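DUF4621 domain-containing protein (Parabacteroides distasonis, PDB 4H3W) is a putative secreted protein of unknown function, built from two beta-barrel domains. Local coordinates at residues A[80-83]-A[89-92]; A[129-134]-A[138-143]; A[205-210]-A[243-248]; A[251-254]-A[260-263]. All blocks are in the same frame, centred on the assembly; numbering follows the deposited sequence.

Contact 1 of 4, residues A[80-83]-A[89-92]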
loop_
_atom_site.group_PDB
_atom_site.type_symbol
_atom_site.label_atom_id
_atom_site.label_comp_id
_atom_site.label_asym_id
_atom_site.label_seq_id
_atom_site.Cartn_x
_atom_site.Cartn_y
_atom_site.Cartn_z
ATOM N N GLY A 80 10.517 -7.786 -4.703
ATOM C CA GLY A 80 9.544 -8.861 -4.501
ATOM C C GLY A 80 8.899 -8.890 -3.133
ATOM O O GLY A 80 7.856 -9.530 -2.954
ATOM N N ASP A 81 9.471 -8.158 -2.181
ATOM C CA ASP A 81 8.877 -8.057 -0.841
ATOM C C ASP A 81 7.613 -7.186 -0.770
ATOM O O ASP A 81 6.839 -7.336 0.174
ATOM C CB ASP A 81 9.928 -7.573 0.194
ATOM C CG ASP A 81 10.627 -6.231 -0.177
ATOM O OD1 ASP A 81 10.670 -5.806 -1.364
ATOM O OD2 ASP A 81 11.200 -5.626 0.762
ATOM N N ILE A 82 7.402 -6.303 -1.752
ATOM C CA ILE A 82 6.254 -5.388 -1.734
ATOM C C ILE A 82 4.941 -6.148 -1.721
ATOM O O ILE A 82 3.981 -5.712 -1.061
ATOM C CB ILE A 82 6.245 -4.383 -2.931
ATOM C CG1 ILE A 82 7.518 -3.545 -2.928
ATOM C CG2 ILE A 82 5.005 -3.476 -2.872
ATOM C CD1 ILE A 82 7.659 -2.642 -4.126
ATOM N N ASP A 83 4.894 -7.294 -2.409
ATOM C CA ASP A 83 3.708 -8.158 -2.383
ATOM C C ASP A 83 3.239 -8.520 -0.971
ATOM O O ASP A 83 2.064 -8.802 -0.783
ATOM C CB ASP A 83 3.985 -9.462 -3.123
ATOM C CG ASP A 83 3.861 -9.335 -4.637
ATOM O OD1 ASP A 83 3.289 -8.350 -5.153
ATOM O OD2 ASP A 83 4.312 -10.276 -5.305
ATOM N N ASP A 89 -4.365 -9.471 -4.324
ATOM C CA ASP A 89 -4.100 -8.360 -5.201
ATOM C C ASP A 89 -4.428 -7.060 -4.492
ATOM O O ASP A 89 -5.406 -6.973 -3.738
ATOM C CB ASP A 89 -4.952 -8.456 -6.454
ATOM C CG ASP A 89 -4.579 -9.628 -7.335
ATOM O OD1 ASP A 89 -3.414 -10.106 -7.318
ATOM O OD2 ASP A 89 -5.485 -10.053 -8.078
ATOM N N PHE A 90 -3.600 -6.057 -4.730
ATOM C CA PHE A 90 -3.906 -4.706 -4.304
ATOM C C PHE A 90 -3.376 -3.729 -5.361
ATOM O O PHE A 90 -2.573 -4.097 -6.191
ATOM C CB PHE A 90 -3.375 -4.423 -2.893
ATOM C CG PHE A 90 -1.891 -4.572 -2.715
ATOM C CD1 PHE A 90 -1.328 -5.823 -2.505
ATOM C CD2 PHE A 90 -1.059 -3.463 -2.686
ATOM C CE1 PHE A 90 0.043 -5.968 -2.283
ATOM C CE2 PHE A 90 0.306 -3.602 -2.460
ATOM C CZ PHE A 90 0.852 -4.850 -2.261
ATOM N N VAL A 91 -3.887 -2.507 -5.309
ATOM C CA VAL A 91 -3.501 -1.435 -6.173
ATOM C C VAL A 91 -2.757 -0.423 -5.309
ATOM O O VAL A 91 -3.370 0.305 -4.520
ATOM C CB VAL A 91 -4.708 -0.771 -6.832
ATOM C CG1 VAL A 91 -4.252 0.386 -7.725
ATOM C CG2 VAL A 91 -5.498 -1.785 -7.670
ATOM N N LEU A 92 -1.456 -0.360 -5.518
ATOM C CA LEU A 92 -0.555 0.447 -4.698
ATOM C C LEU A 92 -0.390 1.863 -5.259
ATOM O O LEU A 92 0.666 2.218 -5.731
ATOM C CB LEU A 92 0.779 -0.271 -4.582
ATOM C CG LEU A 92 1.812 0.396 -3.665
ATOM C CD1 LEU A 92 1.258 0.441 -2.268
ATOM C CD2 LEU A 92 3.158 -0.324 -3.716
#

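Contact 2 of 4, residues A[129-134]-A[138-143]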
loop_
_atom_site.group_PDB
_atom_site.type_symbol
_atom_site.label_atom_id
_atom_site.label_comp_id
_atom_site.label_asym_id
_atom_site.label_seq_id
_atom_site.Cartn_x
_atom_site.Cartn_y
_atom_site.Cartn_z
ATOM N N SER A 129 11.965 10.010 -18.032
ATOM C CA SER A 129 12.137 11.458 -17.806
ATOM C C SER A 129 13.474 11.945 -18.378
ATOM O O SER A 129 14.464 11.229 -18.317
ATOM C CB SER A 129 12.062 11.791 -16.310
ATOM O OG SER A 129 10.776 11.534 -15.767
ATOM N N ASP A 130 13.494 13.179 -18.891
ATOM C CA ASP A 130 14.695 13.807 -19.463
ATOM C C ASP A 130 15.265 14.880 -18.542
ATOM O O ASP A 130 14.518 15.574 -17.843
ATOM C CB ASP A 130 14.397 14.490 -20.796
ATOM C CG ASP A 130 13.979 13.517 -21.911
ATOM O OD1 ASP A 130 14.232 12.299 -21.788
ATOM O OD2 ASP A 130 13.427 14.001 -22.932
ATOM N N PHE A 131 16.583 15.018 -18.556
ATOM C CA PHE A 131 17.262 16.000 -17.716
ATOM C C PHE A 131 18.693 16.111 -18.164
ATOM O O PHE A 131 19.183 15.266 -18.900
ATOM C CB PHE A 131 17.217 15.605 -16.231
ATOM C CG PHE A 131 17.616 14.183 -15.986
ATOM C CD1 PHE A 131 18.948 13.831 -15.845
ATOM C CD2 PHE A 131 16.646 13.189 -15.933
ATOM C CE1 PHE A 131 19.314 12.509 -15.646
ATOM C CE2 PHE A 131 16.998 11.869 -15.727
ATOM C CZ PHE A 131 18.340 11.533 -15.579
ATOM N N THR A 132 19.378 17.139 -17.677
ATOM C CA THR A 132 20.794 17.315 -17.933
ATOM C C THR A 132 21.574 17.117 -16.641
ATOM O O THR A 132 21.208 17.646 -15.597
ATOM C CB THR A 132 21.064 18.703 -18.524
ATOM O OG1 THR A 132 20.398 18.786 -19.790
ATOM C CG2 THR A 132 22.546 18.945 -18.722
ATOM N N LEU A 133 22.600 16.279 -16.711
ATOM C CA LEU A 133 23.505 16.089 -15.607
ATOM C C LEU A 133 24.697 16.982 -15.852
ATOM O O LEU A 133 25.384 16.808 -16.861
ATOM C CB LEU A 133 23.978 14.646 -15.507
ATOM C CG LEU A 133 22.969 13.605 -15.016
ATOM C CD1 LEU A 133 23.640 12.238 -14.912
ATOM C CD2 LEU A 133 22.382 14.038 -13.689
ATOM N N SER A 134 24.923 17.948 -14.961
ATOM C CA SER A 134 26.106 18.792 -15.055
ATOM C C SER A 134 26.794 18.951 -13.708
ATOM O O SER A 134 26.260 18.574 -12.663
ATOM C CB SER A 134 25.747 20.179 -15.607
ATOM O OG SER A 134 24.908 20.881 -14.707
ATOM N N PRO A 138 24.035 18.149 -10.571
ATOM C CA PRO A 138 24.365 16.724 -10.688
ATOM C C PRO A 138 23.372 15.782 -10.053
ATOM O O PRO A 138 23.576 14.563 -10.105
ATOM C CB PRO A 138 25.694 16.632 -9.918
ATOM C CG PRO A 138 25.516 17.620 -8.807
ATOM C CD PRO A 138 24.676 18.750 -9.386
ATOM N N ASN A 139 22.302 16.334 -9.473
ATOM C CA ASN A 139 21.325 15.555 -8.744
ATOM C C ASN A 139 19.931 15.793 -9.271
ATOM O O ASN A 139 19.531 16.933 -9.461
ATOM C CB ASN A 139 21.326 15.938 -7.274
ATOM C CG ASN A 139 22.703 15.904 -6.671
ATOM O OD1 ASN A 139 23.485 14.996 -6.943
ATOM N ND2 ASN A 139 23.004 16.891 -5.833
ATOM N N ILE A 140 19.192 14.706 -9.463
ATOM C CA ILE A 140 17.888 14.765 -10.061
ATOM C C ILE A 140 16.852 14.178 -9.129
ATOM O O ILE A 140 17.128 13.186 -8.452
ATOM C CB ILE A 140 17.904 13.988 -11.404
ATOM C CG1 ILE A 140 19.049 14.482 -12.286
ATOM C CG2 ILE A 140 16.594 14.134 -12.130
ATOM C CD1 ILE A 140 18.981 15.941 -12.703
ATOM N N TRP A 141 15.652 14.777 -9.108
ATOM C CA TRP A 141 14.507 14.232 -8.367
ATOM C C TRP A 141 13.343 14.046 -9.354
ATOM O O TRP A 141 12.881 15.018 -9.940
ATOM C CB TRP A 141 14.113 15.149 -7.200
ATOM C CG TRP A 141 12.925 14.736 -6.355
ATOM C CD1 TRP A 141 11.635 14.450 -6.782
ATOM C CD2 TRP A 141 12.902 14.612 -4.934
ATOM N NE1 TRP A 141 10.835 14.152 -5.707
ATOM C CE2 TRP A 141 11.576 14.254 -4.560
ATOM C CE3 TRP A 141 13.874 14.755 -3.932
ATOM C CZ2 TRP A 141 11.202 14.047 -3.220
ATOM C CZ3 TRP A 141 13.498 14.549 -2.595
ATOM C CH2 TRP A 141 12.170 14.194 -2.256
ATOM N N ILE A 142 12.929 12.803 -9.573
ATOM C CA ILE A 142 11.835 12.491 -10.497
ATOM C C ILE A 142 10.597 12.006 -9.730
ATOM O O ILE A 142 10.638 10.995 -9.029
ATOM C CB ILE A 142 12.255 11.411 -11.494
ATOM C CG1 ILE A 142 13.384 11.916 -12.373
ATOM C CG2 ILE A 142 11.060 10.969 -12.354
ATOM C CD1 ILE A 142 14.260 10.827 -12.981
ATOM N N GLY A 143 9.501 12.724 -9.870
ATOM C CA GLY A 143 8.246 12.340 -9.238
ATOM C C GLY A 143 7.145 13.320 -9.569
ATOM O O GLY A 143 7.359 14.287 -10.283
#

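Contact 3 of 4, residues A[205-210]-A[243-248]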
loop_
_atom_site.group_PDB
_atom_site.type_symbol
_atom_site.label_atom_id
_atom_site.label_comp_id
_atom_site.label_asym_id
_atom_site.label_seq_id
_atom_site.Cartn_x
_atom_site.Cartn_y
_atom_site.Cartn_z
ATOM N N PRO A 205 -6.169 8.359 -4.295
ATOM C CA PRO A 205 -7.577 7.905 -4.486
ATOM C C PRO A 205 -7.741 6.507 -5.076
ATOM O O PRO A 205 -8.670 5.801 -4.689
ATOM C CB PRO A 205 -8.164 8.989 -5.428
ATOM C CG PRO A 205 -7.340 10.209 -5.134
ATOM C CD PRO A 205 -5.959 9.729 -4.798
ATOM N N GLU A 206 -6.869 6.078 -5.985
ATOM C CA GLU A 206 -7.016 4.760 -6.604
ATOM C C GLU A 206 -6.490 3.591 -5.750
ATOM O O GLU A 206 -6.560 2.414 -6.149
ATOM C CB GLU A 206 -6.310 4.706 -7.950
ATOM C CG GLU A 206 -7.014 5.481 -9.058
ATOM C CD GLU A 206 -6.309 5.294 -10.404
ATOM O OE1 GLU A 206 -6.251 4.149 -10.931
ATOM O OE2 GLU A 206 -5.797 6.289 -10.935
ATOM N N PHE A 207 -5.979 3.882 -4.574
ATOM C CA PHE A 207 -5.455 2.827 -3.717
ATOM C C PHE A 207 -6.580 1.841 -3.395
ATOM O O PHE A 207 -7.683 2.244 -3.132
ATOM C CB PHE A 207 -4.841 3.398 -2.429
ATOM C CG PHE A 207 -4.380 2.345 -1.485
ATOM C CD1 PHE A 207 -5.251 1.766 -0.582
ATOM C CD2 PHE A 207 -3.078 1.892 -1.510
ATOM C CE1 PHE A 207 -4.825 0.787 0.298
ATOM C CE2 PHE A 207 -2.645 0.904 -0.634
ATOM C CZ PHE A 207 -3.525 0.327 0.251
ATOM N N SER A 208 -6.270 0.554 -3.411
ATOM C CA SER A 208 -7.250 -0.472 -3.046
ATOM C C SER A 208 -6.536 -1.695 -2.494
ATOM O O SER A 208 -5.543 -2.127 -3.047
ATOM C CB SER A 208 -8.094 -0.812 -4.285
ATOM O OG SER A 208 -8.832 -1.972 -4.104
ATOM N N ALA A 209 -7.040 -2.242 -1.392
ATOM C CA ALA A 209 -6.514 -3.454 -0.787
ATOM C C ALA A 209 -7.545 -4.060 0.150
ATOM O O ALA A 209 -8.525 -3.412 0.509
ATOM C CB ALA A 209 -5.200 -3.159 -0.042
ATOM N N VAL A 210 -7.353 -5.313 0.502
ATOM C CA VAL A 210 -8.189 -5.958 1.482
ATOM C C VAL A 210 -7.329 -6.483 2.632
ATOM O O VAL A 210 -6.305 -7.155 2.421
ATOM C CB VAL A 210 -8.987 -7.133 0.896
ATOM C CG1 VAL A 210 -9.878 -7.750 1.978
ATOM C CG2 VAL A 210 -9.826 -6.698 -0.297
HETATM N N MSE A 243 -6.431 5.546 10.509
HETATM C CA MSE A 243 -5.617 5.232 9.354
HETATM C C MSE A 243 -6.142 5.967 8.134
HETATM O O MSE A 243 -7.323 6.285 8.055
HETATM C CB MSE A 243 -5.659 3.726 9.086
HETATM C CG MSE A 243 -4.849 2.971 10.139
HETATM SE SE MSE A 243 -4.887 1.029 9.746
HETATM C CE MSE A 243 -4.986 0.550 11.652
ATOM N N PRO A 244 -5.279 6.193 7.139
ATOM C CA PRO A 244 -5.639 6.976 5.942
ATOM C C PRO A 244 -6.293 6.143 4.832
ATOM O O PRO A 244 -5.840 6.187 3.688
ATOM C CB PRO A 244 -4.271 7.491 5.495
ATOM C CG PRO A 244 -3.358 6.328 5.797
ATOM C CD PRO A 244 -3.860 5.790 7.108
ATOM N N PHE A 245 -7.295 5.330 5.190
ATOM C CA PHE A 245 -8.074 4.553 4.281
ATOM C C PHE A 245 -9.518 4.717 4.647
ATOM O O PHE A 245 -9.850 4.745 5.824
ATOM C CB PHE A 245 -7.823 3.030 4.403
ATOM C CG PHE A 245 -6.401 2.621 4.486
ATOM C CD1 PHE A 245 -5.596 2.661 3.374
ATOM C CD2 PHE A 245 -5.891 2.122 5.677
ATOM C CE1 PHE A 245 -4.251 2.224 3.452
ATOM C CE2 PHE A 245 -4.572 1.710 5.772
ATOM C CZ PHE A 245 -3.750 1.761 4.666
ATOM N N ASP A 246 -10.394 4.773 3.653
ATOM C CA ASP A 246 -11.806 4.510 3.877
ATOM C C ASP A 246 -12.015 2.985 3.914
ATOM O O ASP A 246 -11.218 2.247 3.360
ATOM C CB ASP A 246 -12.658 5.121 2.785
ATOM C CG ASP A 246 -12.721 6.625 2.856
ATOM O OD1 ASP A 246 -12.592 7.235 3.951
ATOM O OD2 ASP A 246 -12.890 7.202 1.778
HETATM N N MSE A 247 -13.042 2.501 4.602
HETATM C CA MSE A 247 -13.248 1.053 4.728
HETATM C C MSE A 247 -14.668 0.716 4.373
HETATM O O MSE A 247 -15.606 1.429 4.741
HETATM C CB MSE A 247 -12.969 0.581 6.150
HETATM C CG MSE A 247 -11.583 1.026 6.600
HETATM SE SE MSE A 247 -11.294 0.369 8.438
HETATM C CE MSE A 247 -9.321 0.654 8.539
ATOM N N SER A 248 -14.828 -0.357 3.615
ATOM C CA SER A 248 -16.093 -1.021 3.426
ATOM C C SER A 248 -15.942 -2.351 4.145
ATOM O O SER A 248 -15.103 -3.202 3.754
ATOM C CB SER A 248 -16.412 -1.216 1.945
ATOM O OG SER A 248 -17.645 -1.883 1.814
#

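Contact 4 of 4, residues A[251-254]-A[260-263]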
loop_
_atom_site.group_PDB
_atom_site.type_symbol
_atom_site.label_atom_id
_atom_site.label_comp_id
_atom_site.label_asym_id
_atom_site.label_seq_id
_atom_site.Cartn_x
_atom_site.Cartn_y
_atom_site.Cartn_z
HETATM N N MSE A 251 -18.594 -8.524 6.929
HETATM C CA MSE A 251 -18.491 -9.394 8.093
HETATM C C MSE A 251 -18.697 -10.842 7.719
HETATM O O MSE A 251 -19.688 -11.201 7.055
HETATM C CB MSE A 251 -19.550 -8.955 9.119
HETATM C CG MSE A 251 -19.584 -9.942 10.278
HETATM SE SE MSE A 251 -20.630 -9.242 11.792
HETATM C CE MSE A 251 -19.403 -7.853 12.395
ATOM N N VAL A 252 -17.778 -11.701 8.161
ATOM C CA VAL A 252 -17.942 -13.129 8.014
ATOM C C VAL A 252 -17.942 -13.781 9.375
ATOM O O VAL A 252 -17.078 -13.542 10.209
ATOM C CB VAL A 252 -16.849 -13.772 7.132
ATOM C CG1 VAL A 252 -17.168 -15.250 6.868
ATOM C CG2 VAL A 252 -16.694 -12.999 5.821
ATOM N N ILE A 253 -18.943 -14.626 9.588
ATOM C CA ILE A 253 -19.067 -15.359 10.814
ATOM C C ILE A 253 -18.451 -16.720 10.566
ATOM O O ILE A 253 -18.848 -17.380 9.632
ATOM C CB ILE A 253 -20.547 -15.523 11.227
ATOM C CG1 ILE A 253 -21.271 -14.166 11.289
ATOM C CG2 ILE A 253 -20.644 -16.261 12.556
ATOM C CD1 ILE A 253 -20.721 -13.233 12.319
HETATM N N MSE A 254 -17.529 -17.127 11.447
HETATM C CA MSE A 254 -16.777 -18.369 11.320
HETATM C C MSE A 254 -17.090 -19.334 12.447
HETATM O O MSE A 254 -17.254 -18.944 13.610
HETATM C CB MSE A 254 -15.283 -18.080 11.416
HETATM C CG MSE A 254 -14.734 -17.052 10.427
HETATM SE SE MSE A 254 -14.659 -17.911 8.674
HETATM C CE MSE A 254 -12.731 -18.405 8.586
ATOM N N PRO A 260 -16.756 -20.744 7.191
ATOM C CA PRO A 260 -17.778 -19.706 7.308
ATOM C C PRO A 260 -19.146 -20.277 7.598
ATOM O O PRO A 260 -19.488 -21.300 7.087
ATOM C CB PRO A 260 -17.768 -19.049 5.917
ATOM C CG PRO A 260 -16.348 -19.211 5.466
ATOM C CD PRO A 260 -15.997 -20.608 5.930
ATOM N N VAL A 261 -19.894 -19.614 8.469
ATOM C CA VAL A 261 -21.298 -19.876 8.637
ATOM C C VAL A 261 -21.959 -19.274 7.390
ATOM O O VAL A 261 -21.482 -18.244 6.888
ATOM C CB VAL A 261 -21.814 -19.264 9.966
ATOM C CG1 VAL A 261 -23.323 -19.363 10.057
ATOM C CG2 VAL A 261 -21.149 -19.941 11.175
ATOM N N ASP A 262 -23.050 -19.875 6.912
ATOM C CA ASP A 262 -23.738 -19.427 5.683
ATOM C C ASP A 262 -24.735 -18.271 5.951
ATOM O O ASP A 262 -25.948 -18.409 5.868
ATOM C CB ASP A 262 -24.452 -20.600 4.999
ATOM C CG ASP A 262 -24.991 -20.238 3.597
ATOM O OD1 ASP A 262 -24.593 -19.214 3.019
ATOM O OD2 ASP A 262 -25.833 -20.974 3.069
ATOM N N ILE A 263 -24.172 -17.118 6.265
ATOM C CA ILE A 263 -24.946 -15.911 6.493
ATOM C C ILE A 263 -24.184 -14.739 5.883
ATOM O O ILE A 263 -22.948 -14.584 6.103
ATOM C CB ILE A 263 -25.238 -15.730 8.000
ATOM C CG1 ILE A 263 -25.887 -14.375 8.260
ATOM C CG2 ILE A 263 -23.960 -15.862 8.809
ATOM C CD1 ILE A 263 -26.432 -14.259 9.661
HETATM O O HOH W 1 -20.763 -13.165 5.451
HETATM O O HOH W 2 -20.775 -15.534 7.692
#

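Contact 1 of 4, residues A[80-83]-A[89-92]
Phe-90 points its ring at the short 3-10 turn of Ile-82 and Asp-83, and it arrives edge first: CZ comes to 3.5 Å from the backbone oxygen Ile-82 O, which lies in the plane of the ring. The oxygen of the next residue, Asp-83 O, sits at the same rim, 3.8 Å from Phe-90 CE1. The slightly positive rim of an aromatic ring thus faces two carbonyl oxygens, a weakly favourable meeting that is no hydrogen bond. At the base of the ring, CG stands between the backbone N and the carbonyl carbon (chi1 59°), and from there the ring reaches across to the turn.

Beside this edge-on approach runs a purely apolar one. The branch methyl of Ile-82, CG2, touches Leu-92 CD2 at 3.7 Å, the two side chains crossing at about a right angle, while the same CG2 is only loosely against Phe-90 CZ at 4.4 Å. Ile-82 and Leu-92 both also rest on Met-50 of strand 47-55, and Phe-86 meets the Phe-90 ring edge-to-face. At the margin, the carboxylate of Asp-83 turns elsewhere, its OD2 hydrogen-bonded to Gln-169.

Here is a loop folded back on itself with no backbone bond between its two segments: a small hydrophobic core within the connection from strand 71-76 to strand 98-100, packed against a strand of the five-stranded antiparallel sheet.

Contact 2 of 4, residues A[129-134]-A[138-143]
Ile-140 lies over one face of the Phe-131 ring, and most of the contact follows from how these two side chains are turned. Phe-131 carries CG between its backbone N and carbonyl carbon (chi1 48°), which presents a face of the ring to Ile-140. Ile-140 answers with CG1 opposite the carbonyl carbon (chi1 -52°), and its chain bends again beyond CG1. Its CG1 makes a CH-pi contact, 4.0 Å from the centroid of the Phe-131 ring and 26° off the normal, and CD1 folds back toward Phe-131 CB. The other branch, Ile-140 CG2, rests against Phe-131 CD2 at 3.9 Å.

Leu-133 closes in from beside the ring: its CD2 reaches Ile-140 CG1 at 3.6 Å, with Leu-133 CG in the plane of the Phe-131 ring at its edge. Farther along, Ile-142 crosses Phe-131 at about a right angle and sets CD1 4.0 Å from Phe-131 CE2, while its CG2 lies 3.5 Å from Ser-129 OG, a hydroxyl hydrogen-bonded to Asn-157. An alanine in place of Phe-131 is likely to open a gap beneath Ile-140 and leave Ile-142 CD1 without its aromatic neighbour.

The two segments run nearly antiparallel, yet no hydrogen bond joins them: this is packing between the outermost strands of two antiparallel sheets, consistent with a barrel-like domain. Strand 126-134 is bonded to strand 109-117, whose Cys-112 and Leu-114 also touch Phe-131, whereas strand 141-142 edges the sheet containing strand 98-100.

Contact 3 of 4, residues A[205-210]-A[243-248]
Phe-207 and Phe-245 meet as an aromatic pair at one end of a four-stranded antiparallel sheet, probably part of one of the protein's two beta-barrel domains, near the starts of strands 208-215 and 246-254. These strands are not neighbours: strand 294-302 lies between them in the sheet, and its Leu-301 also touches Phe-245.

Phe-207 can be followed outward. Its CB points toward the other segment, and with CG anti to the backbone N (chi1 176°) the ring continues in that direction. CD1 is the first atom to make contact, 4.1 Å from Phe-245 CD1. CE1 comes nearer, 3.7 Å from that same Phe-245 CD1, and CZ at the tip still touches Phe-245 CE1 at 3.8 Å. CD1, CE1 and CZ therefore carry the contact. The planes are inclined by 28°, but the rings are slid so far apart that they barely overlap, with centroids separated by 5.4 Å.

A serine at Phe-207 would probably leave Phe-245 without its ring partner and open a gap beside the Phe-245 ring. No hydrogen bond supplements the pair across these segments, whose closest approach is 3.5 Å, from Phe-207 CE1 to Phe-245 CE1.

Contact 4 of 4, residues A[251-254]-A[260-263]
Ile-253 forms the apolar centre, with Val-261 and Ile-263 packed obliquely against it. Its CG2 meets Val-261 CG2 at 4.0 Å, and its other branch, CG1, lies against Ile-263 CG2. That Ile-263 methyl is brought inward because it sits between its own backbone N and carbonyl carbon. Outward from this trio comes Pro-260, whose CB lies alongside Val-252 CG1, the two side chains pointing the same way. The selenomethionine Met-254, bent at both chi2 (-74°) and chi3, curls its SE atom back to within 3.9 Å of Pro-260 CG.

At the polar edge one direct hydrogen bond spans the segments: Val-261 N donates to Ile-253 O at 2.7 Å, nearly straight (164°) though tilted from the carbonyl plane. The same oxygen receives a longer CA-H...O contact from Pro-260. Beyond it, water takes over from backbone pairing. Water 2 accepts from Ile-253 N at 2.8 Å and lies within bonding distance of Val-261 O and Ile-263 O, while water 1 sits between Met-251 O and Ile-263 O. The inverse gamma turn centred on Asp-262 bends the chain between Val-261 and Ile-263, whose oxygens both turn to water 2.

A single beta bridge, Met-254 with Pro-260, thus begins a pairing that water continues. On its other side strand 246-254 is bonded to strand 294-302, whose Ile-295 touches Ile-253, and Ile-263 reaches across to Ile-281 of strand 274-281.

The four contacts come one after another in the sequence, but in the elongated molecule contacts 2 and 4 lie far apart, about 54 Å between centres, with contacts 1 and 3 nearer the middle. Contacts 1 and 3 are buried and touch each other: Val-91 N probably donates a hydrogen bond to Ser-208 O, joining the loop of one to the strand of the other. Contact 2 is also buried. Contact 3 is a single aromatic pair, contacts 1 and 2 mix aromatic and aliphatic groups, and none of the three has a direct hydrogen bond between its segments. Contact 4, only partly buried, adds a backbone bond and bridging waters. It shares strand 246-254 with contact 3, at the strand's other end.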